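Local coordinates for protein SUMO-1 cysteine protease S273R (African swine fever virus pig/Kenya/KEN-50/1950, PDB 6LJ9) that acts as a viral cysteine protease, probably maturing the polyprotein precursors of the core shell and cleaving host proteins to blunt innate immunity, at residues Ile18-Ser23 with Glu73-Ala78; Gln30-Ser35 with Lys64-Ser69; His225-Thr230 with Ser254-Asp259; Cys232-Leu237 with Lys264-Leu269. All blocks are in the same frame, centred on the assembly; numbering follows the deposited sequence.

Contact 1 (Ile18-Ser23 with Glu73-Ala78); sequences ITNKDS and ETRFKA
The loop 18-23 passes alongside the end of helix 68-75, coming nearest where the CA atoms of Ile18 and Arg75 lie 6.7 Å apart, and no clear hydrogen bond joins the two segments. Contact is instead made by the flat end of Arg75 and the branched side chain of Ile18, which cross at about a right angle. The tip of Ile18, CD1, sits over the centre of one face of the Arg75 guanidinium, 4.0 Å from CZ. The other branch is used as well: CG2 comes to 3.7 Å from Arg75 NH2, so both branches touch the group, though CD1 is the one over its face. In Arg75 a bend at the third torsion (chi3 63°) turns the guanidinium so that a face meets Ile18. Near the plane of the group, at its edge, comes the carbonyl O of Ser23, 4.2 Å from NH2, and Asn20 also lies close to the group. Arg75 is restrained from outside the two segments, its NE donating a hydrogen bond to the carbonyl O of Cys24, which is disulfide-linked to Cys14. The loop has a tie of its own, from the hydroxyl of Ser23 to Glu48. The patch is thus an aliphatic side chain over an arginine face, at the surface and away from the catalytic residues. It is a case of a helix end held against a disulfide-linked loop, within the helical N-terminal arm that pS273R carries besides its Ulp1-like catalytic core.

Contact 2 (Gln30-Ser35 with Lys64-Ser69); sequences QKELTS and KGLDLS
The carboxylate of Glu32 is the one flat group to meet the other segment; its OE1 lies 3.9 Å from Leu66 CD2, so it is touched by a methyl and not by a charge. Lys64 NZ stays 6.9 Å from that same OE1, too far for a salt bridge, although opposite charges at this range would probably attract weakly. The aliphatic part of Glu32 does the closer work: CB meets Leu66 CD1 at 3.6 Å, and a turn about CB-CG (chi2 -84°) brings the acid across Leu66 at a slant. Beyond it the contact becomes purely apolar. Leu33 and Leu66 lie antiparallel, side by side, and CD2 of Leu33 reaches CD1 of Leu66 at 4.1 Å. The other methyl of Leu33, CD1, is directed to Leu68 CD2, 4.0 Å away, so one leucine spans two from the facing segment. Val57 and Tyr60 of helix 55-64 also touch Leu33, while Ala61 touches both Leu66 and Leu68. The result is a small cluster of leucines, with Glu32 and Lys64 on its outer side, in which the junction of helices 27-32 and 34-37 packs on the turn joining helices 55-64 and 68-75, an all-helical corner of the N-terminal arm.

Contact 3 (His225-Thr230 with Ser254-Asp259); sequences HQRSQT and STRITD
His225 and Ile257 join the two loops through a ring nitrogen: the backbone N of Ile257 donates to His225 ND1 at 3.0 Å (155° at the hydrogen), tilted slightly from the ring plane. On the far side of the imidazole, NE2 bonds to the carbonyl O of Phe252, which suits a neutral ring protonated at NE2 and accepting at ND1. At the other end of the contact Asp259 accepts two backbone N-H groups. Its OD1 offers the syn lone pair to the backbone N of Arg227, 3.0 Å away and almost straight at 174°. OD2 receives the backbone N of Ser228 at 3.2 Å, well above the carboxylate plane; the hydroxyl of Ser228 is modelled near OD2 too, at a distance so short as to be doubtful. Bound in this way, the carboxylate fixes the turn that follows Gln226, the residue predicted to bind substrate and matching in position the oxyanion-hole glutamine of Ulp1-type cysteine proteases. Gln226 itself is held at both ends of its amide: NE2 donates to the carbonyl O of Ser228 at 2.9 Å, and OE1 bonds to the hydroxyl of Ser188. The guanidinium groups of Arg227 and Arg256 stack beside the Asp259 carboxylate, their planes 37° apart and offset toward the rim, while the carbonyl O of His225 lies over the opposite face of Arg256. Asp259 OD1 forms a salt bridge with Arg256 NH2 at 3.6 Å, which probably makes this pairing of like charges tolerable.

Contact 4 (Cys232-Leu237 with Lys264-Leu269); sequences CGPYSL and KFRTHL
Leu237 and Leu269 meet methyl to methyl, CD1 to CD1 at 3.7 Å, as the most direct apolar touch between helices 232-244 and 259-269. Beside them the Phe265 ring leans obliquely on the first helix, its CE2 4.2 Å from Leu237 CB and its CD2 3.8 Å from the carbonyl O of Pro234. The ring gets there because CG stands anti to the backbone N (chi1 -175°), which swings it across the gap. Pro234 makes the third touch, with its own ring: CG sits over one face of the Arg266 guanidinium, offset toward the rim and 3.8 Å from NE. Further out, polar partners fix the guanidinium where Pro234 CG meets its face. NE pairs with Glu231 in a salt bridge, and NH1 bonds to the carbonyl oxygens of Gly86 and Pro81. Phe265 is itself met edge-to-face by Phe238, and helix 90-103 closes over the leucines, Ile93 and Leu97 touching Leu237 while Thr96 and Trp100 touch Leu269. The segment axes pass 9.9 Å apart and cross at 64°. Cys232, the inferred nucleophile, points away from this interface at the start of its helix, the position such a cysteine takes in papain-like (clan CA) proteases; the contact packs the back of that central helix into the core.

In the fold
Contacts 3 and 4 interlock, their segments alternating along the chain, and their centres are 12 Å apart. Tyr235 of contact 4 spans the two: its OH lies between the carbonyl O of Ile257 and that of His225, probably bonding to one or the other. Together they border the active site: the side chain of Gln226 in contact 3 comes about 3 Å from that of Cys232 in contact 4 and about 4 Å from that of His168. Contact 2 is nested within the loop closed by contact 1, and both use helix 68-75. Segment 73-78 of contact 1 also reaches the second helix of contact 4, through Lys77 NZ to His268 O (2.7 Å, a probable hydrogen bond). Contact 2 lies farthest out, its centre 42 Å from that of contact 3.

Contact 1 (Ile18-Ser23 with Glu73-Ala78)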
# COMPACT_ATOMS: atom_id res chain seq x y z
N ILE B 18 -8.24 -7.64 9.94
CA ILE B 18 -9.12 -8.80 10.03
C ILE B 18 -10.21 -8.68 8.96
O ILE B 18 -10.94 -7.68 8.91
CB ILE B 18 -9.73 -8.92 11.43
CG1 ILE B 18 -8.64 -9.17 12.47
CG2 ILE B 18 -10.77 -10.04 11.46
CD1 ILE B 18 -7.74 -10.35 12.15
N THR B 19 -10.32 -9.70 8.11
CA THR B 19 -11.28 -9.67 7.01
C THR B 19 -12.68 -10.07 7.46
O THR B 19 -13.66 -9.65 6.85
CB THR B 19 -10.79 -10.58 5.88
OG1 THR B 19 -9.45 -10.22 5.51
CG2 THR B 19 -11.69 -10.45 4.65
N ASN B 20 -12.79 -10.87 8.53
CA ASN B 20 -14.09 -11.34 8.98
C ASN B 20 -15.01 -10.18 9.33
O ASN B 20 -16.18 -10.15 8.92
CB ASN B 20 -13.93 -12.27 10.18
CG ASN B 20 -13.60 -13.69 9.78
OD1 ASN B 20 -14.05 -14.17 8.73
ND2 ASN B 20 -12.82 -14.38 10.60
N LYS B 21 -14.51 -9.22 10.11
CA LYS B 21 -15.23 -8.00 10.47
C LYS B 21 -16.44 -8.25 11.35
O LYS B 21 -16.70 -7.48 12.28
CB LYS B 21 -15.65 -7.22 9.21
CG LYS B 21 -14.50 -6.71 8.37
CD LYS B 21 -15.00 -5.91 7.17
CE LYS B 21 -13.85 -5.31 6.38
NZ LYS B 21 -14.33 -4.47 5.25
N ASP B 22 -17.20 -9.32 11.08
CA ASP B 22 -18.37 -9.62 11.90
C ASP B 22 -17.96 -10.03 13.31
O ASP B 22 -18.31 -9.36 14.29
CB ASP B 22 -19.21 -10.72 11.24
CG ASP B 22 -18.36 -11.86 10.70
OD1 ASP B 22 -17.14 -11.87 10.96
OD2 ASP B 22 -18.92 -12.74 10.02
N SER B 23 -17.20 -11.11 13.43
CA SER B 23 -16.65 -11.55 14.70
C SER B 23 -15.13 -11.39 14.67
O SER B 23 -14.48 -11.77 13.70
CB SER B 23 -17.02 -13.01 14.99
OG SER B 23 -16.42 -13.47 16.18
N GLU B 73 -4.26 -9.32 21.40
CA GLU B 73 -3.17 -8.57 20.78
C GLU B 73 -3.16 -8.68 19.26
O GLU B 73 -2.64 -7.78 18.59
CB GLU B 73 -1.82 -9.05 21.33
CG GLU B 73 -1.64 -8.87 22.83
CD GLU B 73 -0.20 -9.05 23.26
OE1 GLU B 73 0.49 -8.03 23.50
OE2 GLU B 73 0.25 -10.21 23.36
N THR B 74 -3.73 -9.75 18.70
CA THR B 74 -3.63 -10.00 17.27
C THR B 74 -4.92 -9.79 16.50
O THR B 74 -4.85 -9.52 15.30
CB THR B 74 -3.14 -11.43 17.02
OG1 THR B 74 -4.07 -12.37 17.58
CG2 THR B 74 -1.77 -11.65 17.64
N ARG B 75 -6.08 -9.90 17.14
CA ARG B 75 -7.35 -9.80 16.45
C ARG B 75 -8.25 -8.68 16.95
O ARG B 75 -9.36 -8.51 16.44
CB ARG B 75 -8.11 -11.13 16.53
CG ARG B 75 -7.38 -12.29 15.87
CD ARG B 75 -8.26 -13.53 15.80
NE ARG B 75 -9.45 -13.31 14.98
CZ ARG B 75 -9.53 -13.61 13.69
NH1 ARG B 75 -8.49 -14.14 13.06
NH2 ARG B 75 -10.65 -13.38 13.02
N PHE B 76 -7.80 -7.90 17.94
CA PHE B 76 -8.56 -6.77 18.44
C PHE B 76 -7.72 -5.51 18.37
O PHE B 76 -6.49 -5.56 18.27
CB PHE B 76 -9.02 -7.00 19.89
CG PHE B 76 -10.12 -8.00 20.03
CD1 PHE B 76 -9.84 -9.36 20.10
CD2 PHE B 76 -11.44 -7.60 20.11
CE1 PHE B 76 -10.85 -10.29 20.24
CE2 PHE B 76 -12.46 -8.52 20.25
CZ PHE B 76 -12.17 -9.87 20.31
N LYS B 77 -8.40 -4.36 18.41
CA LYS B 77 -7.69 -3.10 18.50
C LYS B 77 -7.11 -2.91 19.90
O LYS B 77 -7.44 -3.64 20.84
CB LYS B 77 -8.63 -1.94 18.14
CG LYS B 77 -9.03 -1.91 16.67
CD LYS B 77 -10.01 -0.78 16.38
CE LYS B 77 -10.30 -0.67 14.90
NZ LYS B 77 -11.37 0.33 14.60
N ALA B 78 -6.23 -1.93 20.02
CA ALA B 78 -5.55 -1.70 21.29
C ALA B 78 -6.54 -1.22 22.35
O ALA B 78 -7.53 -0.56 22.03
CB ALA B 78 -4.44 -0.67 21.12

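Contact 2 (Gln30-Ser35 with Lys64-Ser69)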
# COMPACT_ATOMS: atom_id res chain seq x y z
N GLN B 30 -14.29 -19.03 18.84
CA GLN B 30 -15.74 -18.96 18.73
C GLN B 30 -16.39 -20.25 19.20
O GLN B 30 -17.40 -20.22 19.92
CB GLN B 30 -16.15 -18.66 17.29
CG GLN B 30 -16.07 -17.19 16.89
CD GLN B 30 -16.78 -16.92 15.57
OE1 GLN B 30 -18.01 -16.99 15.49
NE2 GLN B 30 -16.01 -16.63 14.53
N LYS B 31 -15.83 -21.40 18.81
CA LYS B 31 -16.41 -22.68 19.18
C LYS B 31 -16.27 -22.94 20.68
O LYS B 31 -17.24 -23.30 21.36
CB LYS B 31 -15.75 -23.81 18.39
CG LYS B 31 -16.08 -23.82 16.91
CD LYS B 31 -15.09 -24.68 16.14
CE LYS B 31 -15.66 -25.11 14.80
NZ LYS B 31 -16.15 -23.96 14.00
N GLU B 32 -15.06 -22.77 21.21
CA GLU B 32 -14.78 -23.12 22.60
C GLU B 32 -15.49 -22.21 23.60
O GLU B 32 -15.70 -22.61 24.74
CB GLU B 32 -13.27 -23.09 22.85
CG GLU B 32 -12.47 -23.97 21.91
CD GLU B 32 -12.40 -25.41 22.35
OE1 GLU B 32 -11.33 -25.84 22.82
OE2 GLU B 32 -13.43 -26.11 22.25
N LEU B 33 -15.87 -20.99 23.19
CA LEU B 33 -16.49 -20.03 24.09
C LEU B 33 -17.90 -19.66 23.66
O LEU B 33 -18.40 -18.59 24.03
CB LEU B 33 -15.63 -18.77 24.21
CG LEU B 33 -14.18 -18.98 24.66
CD1 LEU B 33 -13.44 -17.66 24.72
CD2 LEU B 33 -14.14 -19.69 26.00
N THR B 34 -18.57 -20.52 22.89
CA THR B 34 -19.92 -20.22 22.43
C THR B 34 -20.91 -20.14 23.59
O THR B 34 -21.93 -19.46 23.49
CB THR B 34 -20.38 -21.27 21.42
OG1 THR B 34 -21.75 -21.02 21.06
CG2 THR B 34 -20.27 -22.66 22.02
N SER B 35 -20.62 -20.83 24.70
CA SER B 35 -21.49 -20.76 25.87
C SER B 35 -21.44 -19.38 26.51
O SER B 35 -22.48 -18.81 26.87
CB SER B 35 -21.11 -21.84 26.88
OG SER B 35 -21.82 -21.67 28.09
N LYS B 64 -9.05 -25.03 29.27
CA LYS B 64 -9.00 -25.60 27.93
C LYS B 64 -7.73 -25.25 27.17
O LYS B 64 -7.55 -25.72 26.05
CB LYS B 64 -10.22 -25.16 27.13
CG LYS B 64 -11.55 -25.53 27.76
CD LYS B 64 -11.65 -27.04 27.97
CE LYS B 64 -13.00 -27.42 28.57
NZ LYS B 64 -13.10 -28.89 28.80
N GLY B 65 -6.85 -24.43 27.75
CA GLY B 65 -5.60 -24.11 27.09
C GLY B 65 -5.72 -23.12 25.95
O GLY B 65 -5.01 -23.25 24.95
N LEU B 66 -6.61 -22.14 26.08
CA LEU B 66 -6.82 -21.13 25.05
C LEU B 66 -6.05 -19.87 25.43
O LEU B 66 -6.18 -19.36 26.55
CB LEU B 66 -8.31 -20.81 24.90
CG LEU B 66 -9.26 -22.00 24.77
CD1 LEU B 66 -10.69 -21.51 24.71
CD2 LEU B 66 -8.92 -22.84 23.55
N ASP B 67 -5.25 -19.37 24.49
CA ASP B 67 -4.46 -18.16 24.71
C ASP B 67 -5.33 -16.96 24.36
O ASP B 67 -5.39 -16.50 23.22
CB ASP B 67 -3.18 -18.19 23.87
CG ASP B 67 -2.20 -17.10 24.26
OD1 ASP B 67 -2.52 -16.31 25.17
OD2 ASP B 67 -1.11 -17.03 23.66
N LEU B 68 -6.03 -16.44 25.38
CA LEU B 68 -6.87 -15.26 25.17
C LEU B 68 -6.04 -14.00 25.01
O LEU B 68 -6.47 -13.06 24.33
CB LEU B 68 -7.86 -15.10 26.32
CG LEU B 68 -8.94 -16.17 26.48
CD1 LEU B 68 -9.96 -15.75 27.53
CD2 LEU B 68 -9.62 -16.44 25.15
N SER B 69 -4.86 -13.95 25.63
CA SER B 69 -4.02 -12.76 25.53
C SER B 69 -3.54 -12.55 24.09
O SER B 69 -3.43 -11.41 23.63
CB SER B 69 -2.83 -12.87 26.48
OG SER B 69 -3.25 -12.96 27.82

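Contact 3 (His225-Thr230 with Ser254-Asp259)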
# COMPACT_ATOMS: atom_id res chain seq x y z
N HIS B 225 -7.50 23.80 15.85
CA HIS B 225 -8.61 22.86 15.75
C HIS B 225 -9.21 22.54 17.11
O HIS B 225 -10.44 22.50 17.26
CB HIS B 225 -8.14 21.57 15.07
CG HIS B 225 -7.65 21.76 13.67
ND1 HIS B 225 -8.50 21.88 12.60
CD2 HIS B 225 -6.39 21.83 13.17
CE1 HIS B 225 -7.79 22.03 11.49
NE2 HIS B 225 -6.51 22.00 11.81
N GLN B 226 -8.36 22.32 18.11
CA GLN B 226 -8.80 21.78 19.39
C GLN B 226 -9.24 22.90 20.32
O GLN B 226 -8.48 23.84 20.58
CB GLN B 226 -7.68 20.97 20.04
CG GLN B 226 -7.99 20.45 21.43
CD GLN B 226 -6.88 19.57 21.97
OE1 GLN B 226 -6.00 19.13 21.23
NE2 GLN B 226 -6.91 19.32 23.28
N ARG B 227 -10.48 22.80 20.82
CA ARG B 227 -10.97 23.68 21.87
C ARG B 227 -11.12 22.98 23.20
O ARG B 227 -11.31 23.65 24.22
CB ARG B 227 -12.32 24.29 21.46
CG ARG B 227 -12.24 25.24 20.28
CD ARG B 227 -13.62 25.75 19.87
NE ARG B 227 -13.59 26.44 18.59
CZ ARG B 227 -14.67 26.84 17.93
NH1 ARG B 227 -15.87 26.60 18.43
NH2 ARG B 227 -14.55 27.47 16.77
N SER B 228 -11.05 21.65 23.23
CA SER B 228 -11.11 20.89 24.47
C SER B 228 -9.71 20.77 25.06
O SER B 228 -8.71 21.22 24.49
CB SER B 228 -11.73 19.51 24.22
OG SER B 228 -10.92 18.74 23.35
N GLN B 229 -9.63 20.16 26.24
CA GLN B 229 -8.36 19.92 26.92
C GLN B 229 -7.96 18.46 26.90
O GLN B 229 -7.05 18.06 27.64
CB GLN B 229 -8.43 20.42 28.37
CG GLN B 229 -8.75 21.89 28.52
CD GLN B 229 -8.92 22.30 29.97
OE1 GLN B 229 -9.04 21.45 30.85
NE2 GLN B 229 -8.91 23.60 30.23
N THR B 230 -8.61 17.64 26.08
CA THR B 230 -8.49 16.19 26.19
C THR B 230 -8.18 15.46 24.89
O THR B 230 -7.70 14.32 24.95
CB THR B 230 -9.77 15.58 26.76
OG1 THR B 230 -10.87 15.88 25.90
CG2 THR B 230 -10.06 16.13 28.14
N SER B 254 -6.71 24.40 6.12
CA SER B 254 -7.74 25.34 5.73
C SER B 254 -9.11 25.07 6.33
O SER B 254 -9.92 26.01 6.43
CB SER B 254 -7.88 25.38 4.20
OG SER B 254 -8.10 24.08 3.68
N THR B 255 -9.41 23.84 6.73
CA THR B 255 -10.72 23.48 7.26
C THR B 255 -10.57 22.96 8.68
O THR B 255 -9.70 22.12 8.95
CB THR B 255 -11.40 22.43 6.38
OG1 THR B 255 -11.43 22.89 5.02
CG2 THR B 255 -12.82 22.18 6.85
N ARG B 256 -11.42 23.44 9.58
CA ARG B 256 -11.32 23.07 10.99
C ARG B 256 -11.90 21.69 11.23
O ARG B 256 -12.89 21.29 10.61
CB ARG B 256 -12.04 24.10 11.87
CG ARG B 256 -11.91 23.81 13.35
CD ARG B 256 -12.62 24.83 14.22
NE ARG B 256 -12.45 24.52 15.64
CZ ARG B 256 -13.27 23.73 16.33
NH1 ARG B 256 -14.33 23.19 15.74
NH2 ARG B 256 -13.04 23.49 17.61
N ILE B 257 -11.26 20.94 12.13
CA ILE B 257 -11.70 19.61 12.53
C ILE B 257 -12.09 19.68 14.00
O ILE B 257 -11.26 20.05 14.85
CB ILE B 257 -10.61 18.56 12.29
CG1 ILE B 257 -10.26 18.51 10.80
CG2 ILE B 257 -11.07 17.20 12.77
CD1 ILE B 257 -9.19 17.50 10.46
N THR B 258 -13.34 19.34 14.30
CA THR B 258 -13.91 19.58 15.62
C THR B 258 -13.49 18.51 16.62
O THR B 258 -13.09 17.40 16.26
CB THR B 258 -15.44 19.63 15.53
OG1 THR B 258 -15.94 18.32 15.21
CG2 THR B 258 -15.88 20.60 14.45
N ASP B 259 -13.59 18.87 17.91
CA ASP B 259 -13.34 17.90 18.97
C ASP B 259 -14.41 16.81 18.99
O ASP B 259 -14.14 15.68 19.41
CB ASP B 259 -13.29 18.61 20.33
CG ASP B 259 -12.20 19.67 20.40
OD1 ASP B 259 -12.42 20.78 19.89
OD2 ASP B 259 -11.13 19.38 20.97

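Contact 4 (Cys232-Leu237 with Lys264-Leu269)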
# COMPACT_ATOMS: atom_id res chain seq x y z
N CYS B 232 -6.11 16.02 22.24
CA CYS B 232 -4.86 16.16 21.49
C CYS B 232 -4.30 14.81 21.07
O CYS B 232 -3.66 14.71 20.02
CB CYS B 232 -3.84 16.93 22.32
SG CYS B 232 -3.51 16.23 23.95
N GLY B 233 -4.53 13.78 21.87
CA GLY B 233 -4.13 12.43 21.52
C GLY B 233 -4.86 11.93 20.28
O GLY B 233 -4.23 11.55 19.29
N PRO B 234 -6.19 11.90 20.33
CA PRO B 234 -6.95 11.53 19.12
C PRO B 234 -6.66 12.43 17.93
O PRO B 234 -6.68 11.94 16.79
CB PRO B 234 -8.41 11.66 19.58
CG PRO B 234 -8.36 11.39 21.04
CD PRO B 234 -7.06 11.98 21.52
N TYR B 235 -6.41 13.72 18.15
CA TYR B 235 -6.06 14.61 17.05
C TYR B 235 -4.78 14.15 16.36
O TYR B 235 -4.71 14.10 15.13
CB TYR B 235 -5.91 16.04 17.55
CG TYR B 235 -7.15 16.90 17.39
CD1 TYR B 235 -7.53 17.38 16.14
CD2 TYR B 235 -7.91 17.26 18.49
CE1 TYR B 235 -8.66 18.17 16.00
CE2 TYR B 235 -9.03 18.06 18.36
CZ TYR B 235 -9.40 18.51 17.11
OH TYR B 235 -10.52 19.30 16.97
N SER B 236 -3.75 13.82 17.15
CA SER B 236 -2.47 13.44 16.57
C SER B 236 -2.56 12.11 15.83
O SER B 236 -1.96 11.95 14.76
CB SER B 236 -1.40 13.36 17.67
OG SER B 236 -1.33 14.58 18.39
N LEU B 237 -3.30 11.15 16.38
CA LEU B 237 -3.46 9.87 15.71
C LEU B 237 -4.30 9.99 14.45
O LEU B 237 -4.04 9.31 13.45
CB LEU B 237 -4.07 8.85 16.67
CG LEU B 237 -3.15 8.25 17.73
CD1 LEU B 237 -3.94 7.36 18.67
CD2 LEU B 237 -2.02 7.47 17.07
N LYS B 264 -15.48 11.00 18.49
CA LYS B 264 -16.01 9.83 17.79
C LYS B 264 -14.89 8.98 17.21
O LYS B 264 -15.07 7.77 17.03
CB LYS B 264 -16.98 10.27 16.69
CG LYS B 264 -18.26 10.91 17.19
CD LYS B 264 -19.14 11.35 16.04
CE LYS B 264 -20.44 11.96 16.53
NZ LYS B 264 -21.29 12.45 15.41
N PHE B 265 -13.74 9.59 16.92
CA PHE B 265 -12.60 8.83 16.42
C PHE B 265 -12.03 7.89 17.47
O PHE B 265 -11.32 6.94 17.11
CB PHE B 265 -11.52 9.78 15.91
CG PHE B 265 -10.36 9.09 15.25
CD1 PHE B 265 -10.55 8.31 14.12
CD2 PHE B 265 -9.08 9.23 15.75
CE1 PHE B 265 -9.49 7.67 13.51
CE2 PHE B 265 -8.01 8.59 15.15
CZ PHE B 265 -8.22 7.81 14.03
N ARG B 266 -12.32 8.13 18.75
CA ARG B 266 -11.90 7.20 19.79
C ARG B 266 -12.51 5.82 19.58
O ARG B 266 -11.88 4.80 19.90
CB ARG B 266 -12.28 7.74 21.17
CG ARG B 266 -11.51 8.98 21.60
CD ARG B 266 -12.04 9.52 22.92
NE ARG B 266 -11.25 10.63 23.43
CZ ARG B 266 -10.29 10.50 24.34
NH1 ARG B 266 -10.00 9.31 24.84
NH2 ARG B 266 -9.61 11.57 24.75
N THR B 267 -13.74 5.76 19.06
CA THR B 267 -14.37 4.48 18.77
C THR B 267 -13.72 3.77 17.59
O THR B 267 -13.89 2.56 17.43
CB THR B 267 -15.86 4.67 18.50
OG1 THR B 267 -16.05 5.37 17.26
CG2 THR B 267 -16.51 5.47 19.62
N HIS B 268 -12.98 4.50 16.75
CA HIS B 268 -12.21 3.89 15.68
C HIS B 268 -10.84 3.40 16.14
O HIS B 268 -10.21 2.61 15.43
CB HIS B 268 -12.01 4.89 14.53
CG HIS B 268 -13.27 5.23 13.80
ND1 HIS B 268 -13.34 5.33 12.43
CD2 HIS B 268 -14.52 5.52 14.25
CE1 HIS B 268 -14.57 5.65 12.07
NE2 HIS B 268 -15.30 5.77 13.16
N LEU B 269 -10.37 3.85 17.30
CA LEU B 269 -9.02 3.56 17.76
C LEU B 269 -8.96 2.36 18.69
O LEU B 269 -8.13 1.46 18.51
CB LEU B 269 -8.43 4.79 18.47
CG LEU B 269 -8.03 5.98 17.60
CD1 LEU B 269 -7.68 7.18 18.47
CD2 LEU B 269 -6.86 5.61 16.71